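Long-range contact in Rab GDP dissociation inhibitor alpha (Naegleria fowleri, PDB 6C87), which probably binds prenylated, GDP-bound Rab GTPases, slows their release of GDP and carries them between membrane and cytosol: residues 80-85 and 359-364. Numbering follows the deposited sequence.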
loop_
_atom_site.group_PDB
_atom_site.type_symbol
_atom_site.label_atom_id
_atom_site.label_comp_id
_atom_site.label_asym_id
_atom_site.label_seq_id
_atom_site.Cartn_x
_atom_site.Cartn_y
_atom_site.Cartn_z
ATOM N N TYR A 80 -13.355 42.571 10.229
ATOM C CA TYR A 80 -12.253 42.065 9.418
ATOM C C TYR A 80 -11.599 40.863 10.083
ATOM O O TYR A 80 -11.269 40.909 11.270
ATOM C CB TYR A 80 -11.196 43.141 9.195
ATOM C CG TYR A 80 -11.566 44.217 8.213
ATOM C CD1 TYR A 80 -12.184 45.391 8.632
ATOM C CD2 TYR A 80 -11.263 44.077 6.866
ATOM C CE1 TYR A 80 -12.500 46.397 7.722
ATOM C CE2 TYR A 80 -11.573 45.067 5.952
ATOM C CZ TYR A 80 -12.191 46.225 6.382
ATOM O OH TYR A 80 -12.502 47.197 5.458
ATOM N N ASN A 81 -11.355 39.816 9.293
ATOM C CA ASN A 81 -10.579 38.648 9.712
ATOM C C ASN A 81 -9.559 38.431 8.606
ATOM O O ASN A 81 -9.737 37.575 7.737
ATOM C CB ASN A 81 -11.467 37.395 9.925
ATOM C CG ASN A 81 -12.405 37.534 11.101
ATOM O OD1 ASN A 81 -11.982 37.566 12.254
ATOM N ND2 ASN A 81 -13.695 37.620 10.811
ATOM N N ILE A 82 -8.486 39.213 8.642
ATOM C CA ILE A 82 -7.524 39.264 7.548
ATOM C C ILE A 82 -6.436 38.228 7.803
ATOM O O ILE A 82 -5.612 38.382 8.708
ATOM C CB ILE A 82 -6.933 40.670 7.389
ATOM C CG1 ILE A 82 -8.028 41.663 6.995
ATOM C CG2 ILE A 82 -5.826 40.658 6.356
ATOM C CD1 ILE A 82 -7.630 43.118 7.134
ATOM N N ASP A 83 -6.435 37.168 6.998
ATOM C CA ASP A 83 -5.376 36.170 7.036
ATOM C C ASP A 83 -4.145 36.734 6.340
ATOM O O ASP A 83 -4.193 37.056 5.148
ATOM C CB ASP A 83 -5.844 34.888 6.349
ATOM C CG ASP A 83 -6.995 34.225 7.075
ATOM O OD1 ASP A 83 -6.973 34.175 8.326
ATOM O OD2 ASP A 83 -7.929 33.767 6.390
ATOM N N LEU A 84 -3.039 36.847 7.078
ATOM C CA LEU A 84 -1.830 37.435 6.506
ATOM C C LEU A 84 -1.234 36.559 5.412
ATOM O O LEU A 84 -0.538 37.068 4.524
ATOM C CB LEU A 84 -0.810 37.695 7.604
ATOM C CG LEU A 84 -1.221 38.750 8.632
ATOM C CD1 LEU A 84 -0.190 38.844 9.753
ATOM C CD2 LEU A 84 -1.382 40.079 7.940
ATOM N N ILE A 85 -1.478 35.252 5.462
ATOM C CA ILE A 85 -1.026 34.343 4.410
ATOM C C ILE A 85 -2.222 33.534 3.916
ATOM O O ILE A 85 -2.413 32.378 4.321
ATOM C CB ILE A 85 0.120 33.447 4.900
ATOM C CG1 ILE A 85 1.266 34.313 5.444
ATOM C CG2 ILE A 85 0.604 32.561 3.761
ATOM C CD1 ILE A 85 2.482 33.540 5.954
ATOM N N LYS A 359 -16.896 45.254 1.271
ATOM C CA LYS A 359 -15.444 45.293 1.266
ATOM C C LYS A 359 -14.881 43.979 0.745
ATOM O O LYS A 359 -15.471 42.907 0.914
ATOM C CB LYS A 359 -14.883 45.597 2.662
ATOM C CG LYS A 359 -15.119 47.029 3.149
ATOM C CD LYS A 359 -14.368 48.034 2.261
ATOM C CE LYS A 359 -14.075 49.363 2.969
ATOM N NZ LYS A 359 -15.293 50.150 3.333
ATOM N N TYR A 360 -13.732 44.085 0.096
ATOM C CA TYR A 360 -13.041 42.954 -0.499
ATOM C C TYR A 360 -11.591 42.983 -0.038
ATOM O O TYR A 360 -10.987 44.056 0.077
ATOM C CB TYR A 360 -13.115 43.005 -2.045
ATOM C CG TYR A 360 -14.523 43.129 -2.628
ATOM C CD1 TYR A 360 -15.226 44.334 -2.548
ATOM C CD2 TYR A 360 -15.137 42.055 -3.285
ATOM C CE1 TYR A 360 -16.503 44.462 -3.072
ATOM C CE2 TYR A 360 -16.427 42.181 -3.824
ATOM C CZ TYR A 360 -17.096 43.397 -3.712
ATOM O OH TYR A 360 -18.362 43.564 -4.230
ATOM N N ILE A 361 -11.045 41.807 0.252
ATOM C CA ILE A 361 -9.632 41.638 0.562
ATOM C C ILE A 361 -8.995 40.962 -0.640
ATOM O O ILE A 361 -9.376 39.841 -1.002
ATOM C CB ILE A 361 -9.403 40.789 1.821
ATOM C CG1 ILE A 361 -10.290 41.236 2.982
ATOM C CG2 ILE A 361 -7.935 40.846 2.202
ATOM C CD1 ILE A 361 -10.090 42.672 3.400
ATOM N N ALA A 362 -8.070 41.652 -1.292
ATOM C CA ALA A 362 -7.305 41.089 -2.399
ATOM C C ALA A 362 -5.846 41.094 -1.983
ATOM O O ALA A 362 -5.291 42.148 -1.649
ATOM C CB ALA A 362 -7.514 41.869 -3.700
ATOM N N ILE A 363 -5.245 39.915 -1.931
ATOM C CA ILE A 363 -3.879 39.775 -1.456
ATOM C C ILE A 363 -3.027 39.274 -2.611
ATOM O O ILE A 363 -3.339 38.246 -3.223
ATOM C CB ILE A 363 -3.806 38.860 -0.224
ATOM C CG1 ILE A 363 -4.685 39.478 0.879
ATOM C CG2 ILE A 363 -2.359 38.713 0.249
ATOM C CD1 ILE A 363 -4.556 38.866 2.250
ATOM N N VAL A 364 -1.977 40.027 -2.928
ATOM C CA VAL A 364 -1.088 39.743 -4.044
ATOM C C VAL A 364 0.212 39.188 -3.478
ATOM O O VAL A 364 0.781 39.761 -2.541
ATOM C CB VAL A 364 -0.829 41.003 -4.885
ATOM C CG1 VAL A 364 -0.022 40.650 -6.132
ATOM C CG2 VAL A 364 -2.149 41.677 -5.238
#
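Ile361 sends its CD1 methyl to the rim of the Tyr80 ring, reaching it in the ring plane at the CD2-CE2 side, 3.8 Å from Tyr80 CE2. A bend at chi2 (-59°) turns CD1 into the angle between Tyr80 and Ile82, where it also meets Ile82 CG1 at 4.3 Å. Isoleucine suits both 82 and 361: its beta branch fits an extended strand, and its apolar arm packs without needing a polar partner.

Farther along the ring, Lys359 curls round Tyr80 OH through bends at chi2 and chi4. Followed outward, Lys359 CB lies 4.0 Å from Tyr80 OH, CG 3.5 Å, CD 3.8 Å and CE 3.7 Å, and NZ then passes on to a hydrogen bond with Ser73 O. Lysine thus offers an aliphatic flank to the tyrosine and delivers its charge to a carbonyl beyond it. Tyrosine gives a flat apolar edge to Ile361 and a hydroxyl that hydrogen-bonds Leu74 O.

At the other end, the apolar, beta-branched Ile363 brings CD1 within 3.4 Å of Asp83 O. Asp83 turns its carboxylate elsewhere, where an acceptor is wanted: OD2 takes a hydrogen bond from Leu241 N.

The touching parts, 80-83 and 359-363, point within 15° of one another, yet Ile82 CA and Ile361 CA are 7.7 Å apart, too far for neighbouring strands of one sheet. Strand 82-83 pairs instead with 53-54, and 360-367 lies between 302-315 and 343-349. The contact is therefore face packing of a two-stranded ribbon on a mixed beta-sheet, within the multi-sheet fold of the GDP dissociation inhibitor family.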